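Local atomic coordinates of methylaspartate ammonia-lyase (Citrobacter amalonaticus, PDB entry 1KKO), a protein that catalyses the magnesium-dependent, reversible elimination of ammonia from L-threo-3-methylaspartate to give mesaconate, a step of glutamate degradation. Residues 108-113 / 155-160; 344-349 / 376-381; 370-375 / 400-405. All coordinates share one frame; numbering follows the deposited sequence.

Contact 1: residues 108-113 / 155-160; sequences AFLPNA and CDEWQL
E157 reaches from the last turn of helix 150-157 to the backbone of A108, F109 and L110, where helix 110-118 begins, and illustrates how one carboxylate can collect the N-H groups at the start of a helix remote in sequence. Its chi1 of -62° sets CG anti to the carbonyl carbon, and from there the chain runs extended, so that CB and CG bridge the gap and the first atom to come near the other segment is CD, 3.5 Å from F109 N, with F109 CB a little farther. At the tip the two oxygens divide the work. OE2 receives the amide of F109, with N to OE2 at 2.7 Å, and lies against A108 CA. OE1 takes the next amide, L110 N to OE1 being 2.9 Å, and also has a weak, longer bond from F109 N. Both main bonds use the syn lone pairs, each with an N-H...O angle of 156°, and this two-point grip holds the carboxylate against rotation about its last bond. Such a charge near the amino end of a helix probably interacts well with the helix dipole.

Beside this polar grip lies an apolar one. L110 CD1 sits over the six-membered ring of W158, 4.1 Å from its centroid and nearly on the normal, while L110 CD2 approaches W158 CH2 to 3.6 Å. F109 instead meets the indole rim to rim, CE2 to CH2 4.0 Å. A Schellman motif, with positive phi at Q159, closes the end of helix 150-157. W158 NE1 bonds to D343. The indole also packs on H339, V342 and L346 of helix 339-351, while F109 leans on L138, L139 and T142 of helix 128-146.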
loop_
_atom_site.group_PDB
_atom_site.type_symbol
_atom_site.label_atom_id
_atom_site.label_comp_id
_atom_site.label_asym_id
_atom_site.label_seq_id
_atom_site.Cartn_x
_atom_site.Cartn_y
_atom_site.Cartn_z
ATOM N N ALA A 108 29.771 -6.380 6.055
ATOM C CA ALA A 108 29.657 -6.229 4.621
ATOM C C ALA A 108 28.399 -6.951 4.158
ATOM O O ALA A 108 27.880 -7.827 4.852
ATOM C CB ALA A 108 30.888 -6.797 3.918
ATOM N N PHE A 109 27.959 -6.593 2.961
ATOM C CA PHE A 109 26.764 -7.169 2.357
ATOM C C PHE A 109 27.018 -8.213 1.280
ATOM O O PHE A 109 26.439 -9.289 1.310
ATOM C CB PHE A 109 25.939 -6.037 1.763
ATOM C CG PHE A 109 24.823 -6.486 0.854
ATOM C CD1 PHE A 109 23.807 -7.286 1.334
ATOM C CD2 PHE A 109 24.773 -6.075 -0.461
ATOM C CE1 PHE A 109 22.777 -7.687 0.502
ATOM C CE2 PHE A 109 23.742 -6.464 -1.279
ATOM C CZ PHE A 109 22.742 -7.269 -0.796
ATOM N N LEU A 110 27.912 -7.899 0.345
ATOM C CA LEU A 110 28.065 -8.738 -0.838
ATOM C C LEU A 110 28.445 -10.194 -0.588
ATOM O O LEU A 110 27.854 -11.076 -1.188
ATOM C CB LEU A 110 29.050 -8.105 -1.821
ATOM C CG LEU A 110 28.444 -7.316 -2.978
ATOM C CD1 LEU A 110 29.548 -6.658 -3.785
ATOM C CD2 LEU A 110 27.595 -8.217 -3.884
ATOM N N PRO A 111 29.439 -10.481 0.254
ATOM C CA PRO A 111 29.773 -11.882 0.513
ATOM C C PRO A 111 28.564 -12.668 1.013
ATOM O O PRO A 111 28.322 -13.778 0.562
ATOM C CB PRO A 111 30.899 -11.800 1.554
ATOM C CG PRO A 111 31.498 -10.501 1.331
ATOM C CD PRO A 111 30.358 -9.565 0.950
ATOM N N ASN A 112 27.780 -12.090 1.921
ATOM C CA ASN A 112 26.599 -12.792 2.409
ATOM C C ASN A 112 25.556 -12.976 1.303
ATOM O O ASN A 112 24.927 -14.026 1.187
ATOM C CB ASN A 112 25.956 -12.026 3.560
ATOM C CG ASN A 112 26.766 -12.072 4.827
ATOM O OD1 ASN A 112 27.558 -12.995 5.034
ATOM N ND2 ASN A 112 26.514 -11.116 5.723
ATOM N N ALA A 113 25.356 -11.933 0.514
ATOM C CA ALA A 113 24.393 -12.026 -0.584
ATOM C C ALA A 113 24.785 -13.126 -1.568
ATOM O O ALA A 113 23.943 -13.919 -1.993
ATOM C CB ALA A 113 24.281 -10.705 -1.298
ATOM N N CYS A 155 26.327 1.936 -2.695
ATOM C CA CYS A 155 27.328 2.808 -3.318
ATOM C C CYS A 155 28.741 2.488 -2.838
ATOM O O CYS A 155 29.700 2.560 -3.616
ATOM C CB CYS A 155 27.022 4.258 -3.051
ATOM S SG CYS A 155 25.545 4.829 -3.900
ATOM N N ASP A 156 28.894 2.170 -1.561
ATOM C CA ASP A 156 30.213 1.831 -1.035
ATOM C C ASP A 156 30.747 0.524 -1.618
ATOM O O ASP A 156 31.895 0.471 -2.069
ATOM C CB ASP A 156 30.175 1.717 0.487
ATOM C CG ASP A 156 30.081 3.055 1.182
ATOM O OD1 ASP A 156 30.325 4.109 0.555
ATOM O OD2 ASP A 156 29.770 3.134 2.389
ATOM N N GLU A 157 29.945 -0.537 -1.620
ATOM C CA GLU A 157 30.426 -1.845 -2.052
ATOM C C GLU A 157 30.574 -1.987 -3.561
ATOM O O GLU A 157 31.339 -2.827 -4.021
ATOM C CB GLU A 157 29.559 -2.960 -1.461
ATOM C CG GLU A 157 29.633 -2.964 0.057
ATOM C CD GLU A 157 29.201 -4.260 0.716
ATOM O OE1 GLU A 157 29.135 -5.300 0.037
ATOM O OE2 GLU A 157 28.930 -4.239 1.935
ATOM N N TRP A 158 29.859 -1.178 -4.324
ATOM C CA TRP A 158 29.987 -1.185 -5.780
ATOM C C TRP A 158 30.806 0.010 -6.241
ATOM O O TRP A 158 30.980 0.217 -7.438
ATOM C CB TRP A 158 28.618 -1.141 -6.456
ATOM C CG TRP A 158 28.006 -2.463 -6.676
ATOM C CD1 TRP A 158 28.008 -3.176 -7.834
ATOM C CD2 TRP A 158 27.279 -3.246 -5.721
ATOM N NE1 TRP A 158 27.315 -4.350 -7.666
ATOM C CE2 TRP A 158 26.859 -4.418 -6.376
ATOM C CE3 TRP A 158 26.921 -3.065 -4.382
ATOM C CZ2 TRP A 158 26.119 -5.405 -5.738
ATOM C CZ3 TRP A 158 26.183 -4.051 -3.748
ATOM C CH2 TRP A 158 25.788 -5.198 -4.425
ATOM N N GLN A 159 31.297 0.797 -5.291
ATOM C CA GLN A 159 32.120 1.958 -5.624
ATOM C C GLN A 159 31.385 2.863 -6.612
ATOM O O GLN A 159 31.861 3.105 -7.731
ATOM C CB GLN A 159 33.479 1.506 -6.187
ATOM C CG GLN A 159 34.329 0.762 -5.171
ATOM C CD GLN A 159 35.652 0.250 -5.722
ATOM O OE1 GLN A 159 36.411 -0.393 -5.002
ATOM N NE2 GLN A 159 35.934 0.537 -6.989
ATOM N N LEU A 160 30.205 3.339 -6.194
ATOM C CA LEU A 160 29.351 4.205 -6.993
ATOM C C LEU A 160 29.284 5.582 -6.348
ATOM O O LEU A 160 29.386 5.696 -5.135
ATOM C CB LEU A 160 27.936 3.623 -7.093
ATOM C CG LEU A 160 27.850 2.140 -7.443
ATOM C CD1 LEU A 160 26.386 1.697 -7.464
ATOM C CD2 LEU A 160 28.473 1.837 -8.774
#

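Contact 2: residues 344-349 / 376-381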
loop_
_atom_site.group_PDB
_atom_site.type_symbol
_atom_site.label_atom_id
_atom_site.label_comp_id
_atom_site.label_asym_id
_atom_site.label_seq_id
_atom_site.Cartn_x
_atom_site.Cartn_y
_atom_site.Cartn_z
ATOM N N ALA A 344 22.798 -5.945 -12.681
ATOM C CA ALA A 344 22.040 -5.865 -13.921
ATOM C C ALA A 344 21.866 -4.418 -14.393
ATOM O O ALA A 344 22.050 -4.115 -15.570
ATOM C CB ALA A 344 20.694 -6.517 -13.757
ATOM N N VAL A 345 21.507 -3.522 -13.478
ATOM C CA VAL A 345 21.315 -2.132 -13.848
ATOM C C VAL A 345 22.638 -1.542 -14.358
ATOM O O VAL A 345 22.671 -0.851 -15.381
ATOM C CB VAL A 345 20.778 -1.306 -12.659
ATOM C CG1 VAL A 345 20.813 0.155 -12.988
ATOM C CG2 VAL A 345 19.363 -1.731 -12.293
ATOM N N LEU A 346 23.719 -1.791 -13.638
ATOM C CA LEU A 346 25.035 -1.290 -14.050
ATOM C C LEU A 346 25.443 -1.872 -15.401
ATOM O O LEU A 346 26.041 -1.164 -16.216
ATOM C CB LEU A 346 26.099 -1.617 -12.998
ATOM C CG LEU A 346 25.910 -0.983 -11.614
ATOM C CD1 LEU A 346 27.099 -1.211 -10.721
ATOM C CD2 LEU A 346 25.586 0.488 -11.670
ATOM N N TYR A 347 25.130 -3.137 -15.661
ATOM C CA TYR A 347 25.490 -3.757 -16.933
ATOM C C TYR A 347 24.729 -3.073 -18.057
ATOM O O TYR A 347 25.299 -2.740 -19.107
ATOM C CB TYR A 347 25.195 -5.267 -16.920
ATOM C CG TYR A 347 25.812 -5.973 -18.096
ATOM C CD1 TYR A 347 27.085 -6.495 -18.009
ATOM C CD2 TYR A 347 25.134 -6.102 -19.286
ATOM C CE1 TYR A 347 27.673 -7.135 -19.080
ATOM C CE2 TYR A 347 25.716 -6.709 -20.372
ATOM C CZ TYR A 347 26.983 -7.233 -20.261
ATOM O OH TYR A 347 27.559 -7.862 -21.344
ATOM N N CYS A 348 23.437 -2.850 -17.852
ATOM C CA CYS A 348 22.627 -2.154 -18.844
ATOM C C CYS A 348 23.194 -0.773 -19.105
ATOM O O CYS A 348 23.404 -0.383 -20.260
ATOM C CB CYS A 348 21.180 -2.015 -18.371
ATOM S SG CYS A 348 20.244 -3.560 -18.384
ATOM N N ASN A 349 23.435 -0.023 -18.034
ATOM C CA ASN A 349 23.924 1.346 -18.172
ATOM C C ASN A 349 25.250 1.417 -18.928
ATOM O O ASN A 349 25.444 2.297 -19.753
ATOM C CB ASN A 349 24.055 2.030 -16.804
ATOM C CG ASN A 349 22.710 2.311 -16.149
ATOM O OD1 ASN A 349 21.679 2.117 -16.761
ATOM N ND2 ASN A 349 22.734 2.796 -14.910
ATOM N N LEU A 376 18.326 4.152 -6.177
ATOM C CA LEU A 376 18.994 5.420 -5.943
ATOM C C LEU A 376 20.493 5.280 -6.106
ATOM O O LEU A 376 21.160 6.232 -6.520
ATOM C CB LEU A 376 18.662 5.963 -4.562
ATOM C CG LEU A 376 17.282 6.602 -4.437
ATOM C CD1 LEU A 376 17.006 6.949 -2.989
ATOM C CD2 LEU A 376 17.179 7.850 -5.321
ATOM N N ALA A 377 21.014 4.104 -5.792
ATOM C CA ALA A 377 22.436 3.829 -5.946
ATOM C C ALA A 377 22.812 3.482 -7.385
ATOM O O ALA A 377 23.753 4.042 -7.933
ATOM C CB ALA A 377 22.856 2.705 -5.033
ATOM N N ALA A 378 22.071 2.575 -8.002
ATOM C CA ALA A 378 22.446 2.023 -9.301
ATOM C C ALA A 378 22.042 2.856 -10.505
ATOM O O ALA A 378 22.633 2.721 -11.570
ATOM C CB ALA A 378 21.911 0.597 -9.430
ATOM N N ARG A 379 20.994 3.660 -10.364
ATOM C CA ARG A 379 20.559 4.608 -11.383
ATOM C C ARG A 379 19.894 4.009 -12.608
ATOM O O ARG A 379 20.302 4.259 -13.737
ATOM C CB ARG A 379 21.734 5.489 -11.829
ATOM C CG ARG A 379 22.486 6.132 -10.688
ATOM C CD ARG A 379 21.607 6.789 -9.686
ATOM N NE ARG A 379 20.727 7.753 -10.316
ATOM C CZ ARG A 379 19.826 8.454 -9.658
ATOM N NH1 ARG A 379 19.698 8.275 -8.344
ATOM N NH2 ARG A 379 19.066 9.334 -10.293
ATOM N N PRO A 380 18.834 3.240 -12.416
ATOM C CA PRO A 380 18.075 2.777 -13.571
ATOM C C PRO A 380 17.342 3.976 -14.184
ATOM O O PRO A 380 17.190 5.015 -13.547
ATOM C CB PRO A 380 17.075 1.794 -12.953
ATOM C CG PRO A 380 16.861 2.345 -11.567
ATOM C CD PRO A 380 18.246 2.776 -11.143
HETATM N N MSE A 381 16.882 3.817 -15.412
HETATM C CA MSE A 381 16.114 4.838 -16.098
HETATM C C MSE A 381 14.669 4.966 -15.626
HETATM O O MSE A 381 14.053 6.008 -15.813
HETATM C CB MSE A 381 16.106 4.484 -17.583
HETATM C CG MSE A 381 16.926 5.418 -18.393
HETATM SE SE MSE A 381 15.824 6.925 -18.821
HETATM C CE MSE A 381 15.030 6.321 -20.430
#
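V345, L346 and N349 of helix 339-351 pack against A378, R379 and P380, where helix 365-378 ends and turns toward strand 382-384: a helix-to-turn contact, largely apolar, on the outer layer of the TIM barrel. V345 carries most of it. With chi1 at 170°, its CG1 lies anti to the backbone N and fits into the turn, 3.5 Å from A378 O and also touching A378 CB and, on the proline side, P380 N. L346 brings CD2 to the same A378 carbonyl.

One hydrogen bond crosses the contact at its solvent-facing side, where N349 is exposed. N349 ND2 donates to R379 O at 3.1 Å, with an N-H...O angle of 157°; the donor stands well above the carbonyl plane, 58° out of it. R379, with positive phi, is the first residue to leave the helix; its side chain, folded at three successive torsions, curls back to put NH1 3.1 Å from L376 O, with the oxygen in the guanidinium plane. The same NH1 also bonds to E165 O, tying the turn to the loop before strand 169-170. Behind the contact runs strand 354-357, where V345 rests on A355, P380 on Q357, and M381 pairs with A355 through the backbone.

Contact 3: residues 370-375 / 400-405; sequences TCVHVA and NEMNRT
V372 and M402 bring segments 370-375 and 400-405, on helices 365-378 and 392-410, to their nearest backbone approach, 6.0 Å between CA atoms, in a crossing of -52° with the segment axes 9.3 Å apart. At that point V372 CG1 presses on the backbone of the facing helix, 3.6 Å from M402 CA, and touches M402 CB and E401 CG as well.

The next residue, H373, supplies the polar half. Its NE2 donates to E401 OE2 at 2.8 Å, almost straight at 169°, with the oxygen in the ring plane and using its anti lone pair; ring and carboxylate planes stand 48° apart. T405 CG2 lies 3.6 Å from H373 CE1. This is a His-carboxylate hydrogen bond within the helical layer of the TIM barrel, between the helices that precede and follow strand 382-384. ND1 faces the backbone N-H of T151 and so accepts, which agrees with NE2 as the donor to E401.

E401 bends at chi2, which turns the carboxylate toward H373 on one oxygen and R404 on the other: R404 NH2 forms a salt bridge to OE1 at 3.0 Å. T405 OG1 and T405 N both bind E401 O, from opposite faces of its plane. R404 also makes a salt bridge to E365 of the second subunit.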
loop_
_atom_site.group_PDB
_atom_site.type_symbol
_atom_site.label_atom_id
_atom_site.label_comp_id
_atom_site.label_asym_id
_atom_site.label_seq_id
_atom_site.Cartn_x
_atom_site.Cartn_y
_atom_site.Cartn_z
ATOM N N THR A 370 12.987 -1.294 -0.064
ATOM C CA THR A 370 14.370 -1.697 -0.252
ATOM C C THR A 370 14.819 -1.450 -1.684
ATOM O O THR A 370 15.940 -1.000 -1.931
ATOM C CB THR A 370 14.551 -3.156 0.127
ATOM O OG1 THR A 370 14.148 -3.353 1.491
ATOM C CG2 THR A 370 16.015 -3.576 0.068
ATOM N N CYS A 371 13.950 -1.756 -2.639
ATOM C CA CYS A 371 14.244 -1.498 -4.039
ATOM C C CYS A 371 14.520 -0.023 -4.320
ATOM O O CYS A 371 15.303 0.297 -5.222
ATOM C CB CYS A 371 13.120 -1.997 -4.942
ATOM S SG CYS A 371 13.108 -3.807 -5.166
ATOM N N VAL A 372 13.870 0.883 -3.595
ATOM C CA VAL A 372 14.154 2.295 -3.777
ATOM C C VAL A 372 15.634 2.597 -3.531
ATOM O O VAL A 372 16.262 3.375 -4.259
ATOM C CB VAL A 372 13.271 3.169 -2.859
ATOM C CG1 VAL A 372 13.739 4.620 -2.857
ATOM C CG2 VAL A 372 11.829 3.091 -3.313
ATOM N N HIS A 373 16.204 1.970 -2.508
ATOM C CA HIS A 373 17.612 2.186 -2.199
ATOM C C HIS A 373 18.524 1.611 -3.264
ATOM O O HIS A 373 19.524 2.223 -3.625
ATOM C CB HIS A 373 17.942 1.632 -0.827
ATOM C CG HIS A 373 17.335 2.433 0.277
ATOM N ND1 HIS A 373 18.066 3.305 1.058
ATOM C CD2 HIS A 373 16.048 2.536 0.687
ATOM C CE1 HIS A 373 17.247 3.903 1.907
ATOM N NE2 HIS A 373 16.022 3.445 1.711
ATOM N N VAL A 374 18.181 0.440 -3.770
ATOM C CA VAL A 374 18.927 -0.140 -4.861
ATOM C C VAL A 374 18.928 0.801 -6.055
ATOM O O VAL A 374 19.978 1.035 -6.649
ATOM C CB VAL A 374 18.342 -1.493 -5.217
ATOM C CG1 VAL A 374 18.896 -2.005 -6.537
ATOM C CG2 VAL A 374 18.606 -2.485 -4.074
ATOM N N ALA A 375 17.779 1.385 -6.381
ATOM C CA ALA A 375 17.659 2.259 -7.537
ATOM C C ALA A 375 18.413 3.559 -7.354
ATOM O O ALA A 375 19.072 4.050 -8.273
ATOM C CB ALA A 375 16.198 2.536 -7.835
ATOM N N ASN A 400 7.642 8.371 -1.565
ATOM C CA ASN A 400 8.010 8.998 -0.302
ATOM C C ASN A 400 9.318 8.449 0.242
ATOM O O ASN A 400 10.091 9.188 0.823
ATOM C CB ASN A 400 6.900 8.892 0.732
ATOM C CG ASN A 400 5.606 9.552 0.293
ATOM O OD1 ASN A 400 5.498 10.153 -0.783
ATOM N ND2 ASN A 400 4.610 9.463 1.165
ATOM N N GLU A 401 9.565 7.147 0.125
ATOM C CA GLU A 401 10.849 6.621 0.572
ATOM C C GLU A 401 11.971 7.250 -0.251
ATOM O O GLU A 401 13.031 7.606 0.278
ATOM C CB GLU A 401 10.931 5.103 0.446
ATOM C CG GLU A 401 12.268 4.524 0.887
ATOM C CD GLU A 401 12.496 4.570 2.397
ATOM O OE1 GLU A 401 11.575 4.960 3.147
ATOM O OE2 GLU A 401 13.578 4.155 2.864
HETATM N N MSE A 402 11.739 7.408 -1.550
HETATM C CA MSE A 402 12.742 8.000 -2.423
HETATM C C MSE A 402 13.078 9.404 -1.967
HETATM O O MSE A 402 14.257 9.762 -1.808
HETATM C CB MSE A 402 12.208 8.013 -3.847
HETATM C CG MSE A 402 13.206 8.458 -4.884
HETATM SE SE MSE A 402 12.442 8.451 -6.671
HETATM C CE MSE A 402 11.283 10.047 -6.508
ATOM N N ASN A 403 12.054 10.213 -1.749
ATOM C CA ASN A 403 12.304 11.594 -1.341
ATOM C C ASN A 403 12.832 11.740 0.081
ATOM O O ASN A 403 13.659 12.611 0.344
ATOM C CB ASN A 403 11.092 12.456 -1.625
ATOM C CG ASN A 403 10.812 12.557 -3.112
ATOM O OD1 ASN A 403 11.736 12.691 -3.908
ATOM N ND2 ASN A 403 9.541 12.471 -3.494
ATOM N N ARG A 404 12.403 10.870 0.982
ATOM C CA ARG A 404 12.957 10.867 2.323
ATOM C C ARG A 404 14.447 10.561 2.263
ATOM O O ARG A 404 15.250 11.173 2.960
ATOM C CB ARG A 404 12.293 9.805 3.207
ATOM C CG ARG A 404 10.973 10.200 3.838
ATOM C CD ARG A 404 10.549 9.227 4.908
ATOM N NE ARG A 404 10.256 7.881 4.387
ATOM C CZ ARG A 404 9.066 7.502 3.919
ATOM N NH1 ARG A 404 8.060 8.358 3.876
ATOM N NH2 ARG A 404 8.881 6.265 3.497
ATOM N N THR A 405 14.800 9.599 1.431
ATOM C CA THR A 405 16.173 9.134 1.346
ATOM C C THR A 405 17.071 10.174 0.691
ATOM O O THR A 405 18.194 10.400 1.151
ATOM C CB THR A 405 16.229 7.810 0.600
ATOM O OG1 THR A 405 15.453 6.843 1.323
ATOM C CG2 THR A 405 17.652 7.244 0.585
#

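In the fold
Followed from the N terminus, the chain first closes contact 1, a loop that is mostly helical and complete before the other two open. C155, in its second segment, is joined by a disulfide to C162 just downstream, and the chain then enters the barrel. Contacts 2 and 3 cross rather than nest: 344-349 comes first, then 370-375, then 376-381, the partner of 344-349, and finally 400-405. Both draw on helix 365-378, so that helices 339-351, 365-378 and 392-410 are joined in sequence around the barrel. Contact 1 meets contact 2 through L160 CD1 against A377 O and C155 SG against A377 CB, tying the N-terminal family region to this helical layer. It stays about 6 Å from contact 3 at the nearest atoms.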